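Local coordinates for papain-like protease (Human betacoronavirus 2c EMC/2012, PDB 4PT5), which is a viral cysteine protease that probably cleaves the coronavirus replicase polyprotein and, as in related enzymes, removes ubiquitin and ISG15 from host proteins, at residues P244-S249 and V312-Q317. Residues are numbered along the deposited sequence; the frame is centred on the assembly and turned at random.
Sequences PWLLLS and VLFPGQ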
loop_
_atom_site.group_PDB
_atom_site.type_symbol
_atom_site.label_atom_id
_atom_site.label_comp_id
_atom_site.label_asym_id
_atom_site.label_seq_id
_atom_site.Cartn_x
_atom_site.Cartn_y
_atom_site.Cartn_z
ATOM N N PRO A 244 -5.760 26.405 -6.610
ATOM C CA PRO A 244 -4.768 26.708 -7.650
ATOM C C PRO A 244 -4.965 25.857 -8.909
ATOM O O PRO A 244 -4.538 26.251 -9.997
ATOM C CB PRO A 244 -3.437 26.360 -6.977
ATOM C CG PRO A 244 -3.786 25.338 -5.952
ATOM C CD PRO A 244 -5.150 25.719 -5.454
ATOM N N TRP A 245 -5.605 24.701 -8.741
ATOM C CA TRP A 245 -5.938 23.776 -9.829
ATOM C C TRP A 245 -6.930 22.771 -9.320
ATOM O O TRP A 245 -7.123 22.649 -8.108
ATOM C CB TRP A 245 -4.689 23.070 -10.359
ATOM C CG TRP A 245 -3.796 22.512 -9.276
ATOM C CD1 TRP A 245 -2.665 23.104 -8.719
ATOM C CD2 TRP A 245 -3.933 21.224 -8.574
ATOM N NE1 TRP A 245 -2.110 22.298 -7.757
ATOM C CE2 TRP A 245 -2.820 21.157 -7.620
ATOM C CE3 TRP A 245 -4.829 20.160 -8.642
ATOM C CZ2 TRP A 245 -2.636 20.067 -6.781
ATOM C CZ3 TRP A 245 -4.631 19.067 -7.791
ATOM C CH2 TRP A 245 -3.563 19.024 -6.884
ATOM N N LEU A 246 -7.566 22.035 -10.228
ATOM C CA LEU A 246 -8.557 21.037 -9.833
ATOM C C LEU A 246 -8.399 19.717 -10.575
ATOM O O LEU A 246 -8.516 19.663 -11.799
ATOM C CB LEU A 246 -9.979 21.582 -10.023
ATOM C CG LEU A 246 -11.170 20.649 -9.763
ATOM C CD1 LEU A 246 -11.327 20.317 -8.283
ATOM C CD2 LEU A 246 -12.448 21.263 -10.312
ATOM N N LEU A 247 -8.147 18.656 -9.815
ATOM C CA LEU A 247 -8.083 17.308 -10.362
ATOM C C LEU A 247 -9.370 16.558 -10.036
ATOM O O LEU A 247 -9.758 16.458 -8.868
ATOM C CB LEU A 247 -6.864 16.557 -9.811
ATOM C CG LEU A 247 -6.551 15.158 -10.354
ATOM C CD1 LEU A 247 -6.055 15.208 -11.793
ATOM C CD2 LEU A 247 -5.532 14.464 -9.462
ATOM N N LEU A 248 -10.030 16.053 -11.078
ATOM C CA LEU A 248 -11.235 15.241 -10.926
ATOM C C LEU A 248 -10.984 13.830 -11.445
ATOM O O LEU A 248 -10.338 13.648 -12.477
ATOM C CB LEU A 248 -12.419 15.866 -11.672
ATOM C CG LEU A 248 -12.900 17.285 -11.346
ATOM C CD1 LEU A 248 -14.055 17.655 -12.263
ATOM C CD2 LEU A 248 -13.321 17.439 -9.892
ATOM N N SER A 249 -11.499 12.834 -10.728
ATOM C CA SER A 249 -11.293 11.438 -11.099
ATOM C C SER A 249 -12.586 10.633 -11.118
ATOM O O SER A 249 -13.546 10.949 -10.415
ATOM C CB SER A 249 -10.284 10.773 -10.161
ATOM O OG SER A 249 -9.012 11.384 -10.258
ATOM N N VAL A 312 -9.063 14.039 -14.850
ATOM C CA VAL A 312 -9.159 15.263 -15.652
ATOM C C VAL A 312 -8.691 16.458 -14.815
ATOM O O VAL A 312 -9.195 16.689 -13.710
ATOM C CB VAL A 312 -10.601 15.515 -16.176
ATOM C CG1 VAL A 312 -10.635 16.714 -17.113
ATOM C CG2 VAL A 312 -11.159 14.295 -16.898
ATOM N N LEU A 313 -7.728 17.214 -15.346
ATOM C CA LEU A 313 -7.148 18.353 -14.624
ATOM C C LEU A 313 -7.616 19.709 -15.160
ATOM O O LEU A 313 -7.523 19.986 -16.358
ATOM C CB LEU A 313 -5.615 18.271 -14.611
ATOM C CG LEU A 313 -4.813 19.303 -13.804
ATOM C CD1 LEU A 313 -5.119 19.239 -12.310
ATOM C CD2 LEU A 313 -3.322 19.122 -14.055
ATOM N N PHE A 314 -8.106 20.541 -14.246
ATOM C CA PHE A 314 -8.631 21.867 -14.554
ATOM C C PHE A 314 -7.740 22.937 -13.930
ATOM O O PHE A 314 -6.993 22.643 -12.992
ATOM C CB PHE A 314 -10.049 22.006 -13.994
ATOM C CG PHE A 314 -11.068 21.147 -14.691
ATOM C CD1 PHE A 314 -11.286 19.833 -14.287
ATOM C CD2 PHE A 314 -11.820 21.658 -15.745
ATOM C CE1 PHE A 314 -12.226 19.043 -14.928
ATOM C CE2 PHE A 314 -12.763 20.872 -16.387
ATOM C CZ PHE A 314 -12.965 19.561 -15.979
ATOM N N PRO A 315 -7.819 24.186 -14.438
ATOM C CA PRO A 315 -7.080 25.293 -13.822
ATOM C C PRO A 315 -7.659 25.674 -12.455
ATOM O O PRO A 315 -8.583 25.016 -11.969
ATOM C CB PRO A 315 -7.266 26.448 -14.819
ATOM C CG PRO A 315 -7.782 25.825 -16.071
ATOM C CD PRO A 315 -8.567 24.636 -15.622
ATOM N N GLY A 316 -7.111 26.721 -11.847
ATOM C CA GLY A 316 -7.574 27.200 -10.545
ATOM C C GLY A 316 -9.015 27.665 -10.553
ATOM O O GLY A 316 -9.423 28.429 -11.427
ATOM N N GLN A 317 -9.786 27.192 -9.577
ATOM C CA GLN A 317 -11.193 27.563 -9.451
ATOM C C GLN A 317 -11.362 28.812 -8.588
ATOM O O GLN A 317 -10.581 29.051 -7.662
ATOM C CB GLN A 317 -12.014 26.410 -8.857
ATOM C CG GLN A 317 -11.776 25.038 -9.472
ATOM C CD GLN A 317 -12.160 24.966 -10.936
ATOM O OE1 GLN A 317 -11.352 25.256 -11.816
ATOM N NE2 GLN A 317 -13.392 24.561 -11.203
#
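Leu246 and Phe314 face each other as a hydrogen-bonded antiparallel pair, and Leu248 with Val312 forms the next such pair along the two strands. Each is closed by two backbone bonds: Leu246 N to Phe314 O at 2.9 Å and Phe314 N back to Leu246 O in one, Leu248 N to Val312 O at 2.8 Å and Val312 N back to Leu248 O in the other. At the non-hydrogen-bonded pair between them, Leu247 and Leu313, CA-H...O contacts add to the join, Leu313 CA lying 3.4 Å from Leu246 O.

Apolar side chains pack on both faces of the sheet. With Leu246 and Leu248 lies Phe314, whose CE1 meets Leu248 CD1 at 3.5 Å; Phe314 CG stands beside its own backbone N (chi1 -68°), and the ring turns an edge to Leu246 O. The CB atoms of Leu246 and Phe314 are 4.0 Å apart. On the other face Leu313 CD1 sits 3.8 Å from Trp245 CE3 and 4.1 Å from Leu247 CB, the two leucines crossing at about a right angle.

Trp245 NE1 bonds to Lys126 O, and its side chain touches Leu206 and Cys209 of helix 206-209. Leu220 of helix 217-220 covers Leu246 and Leu248. Strand 245-250 lies between antiparallel 304-315 and parallel 210-212 in a mixed sheet, most likely in the palm of the thumb-palm-fingers fold, next to the zinc-bearing fingers.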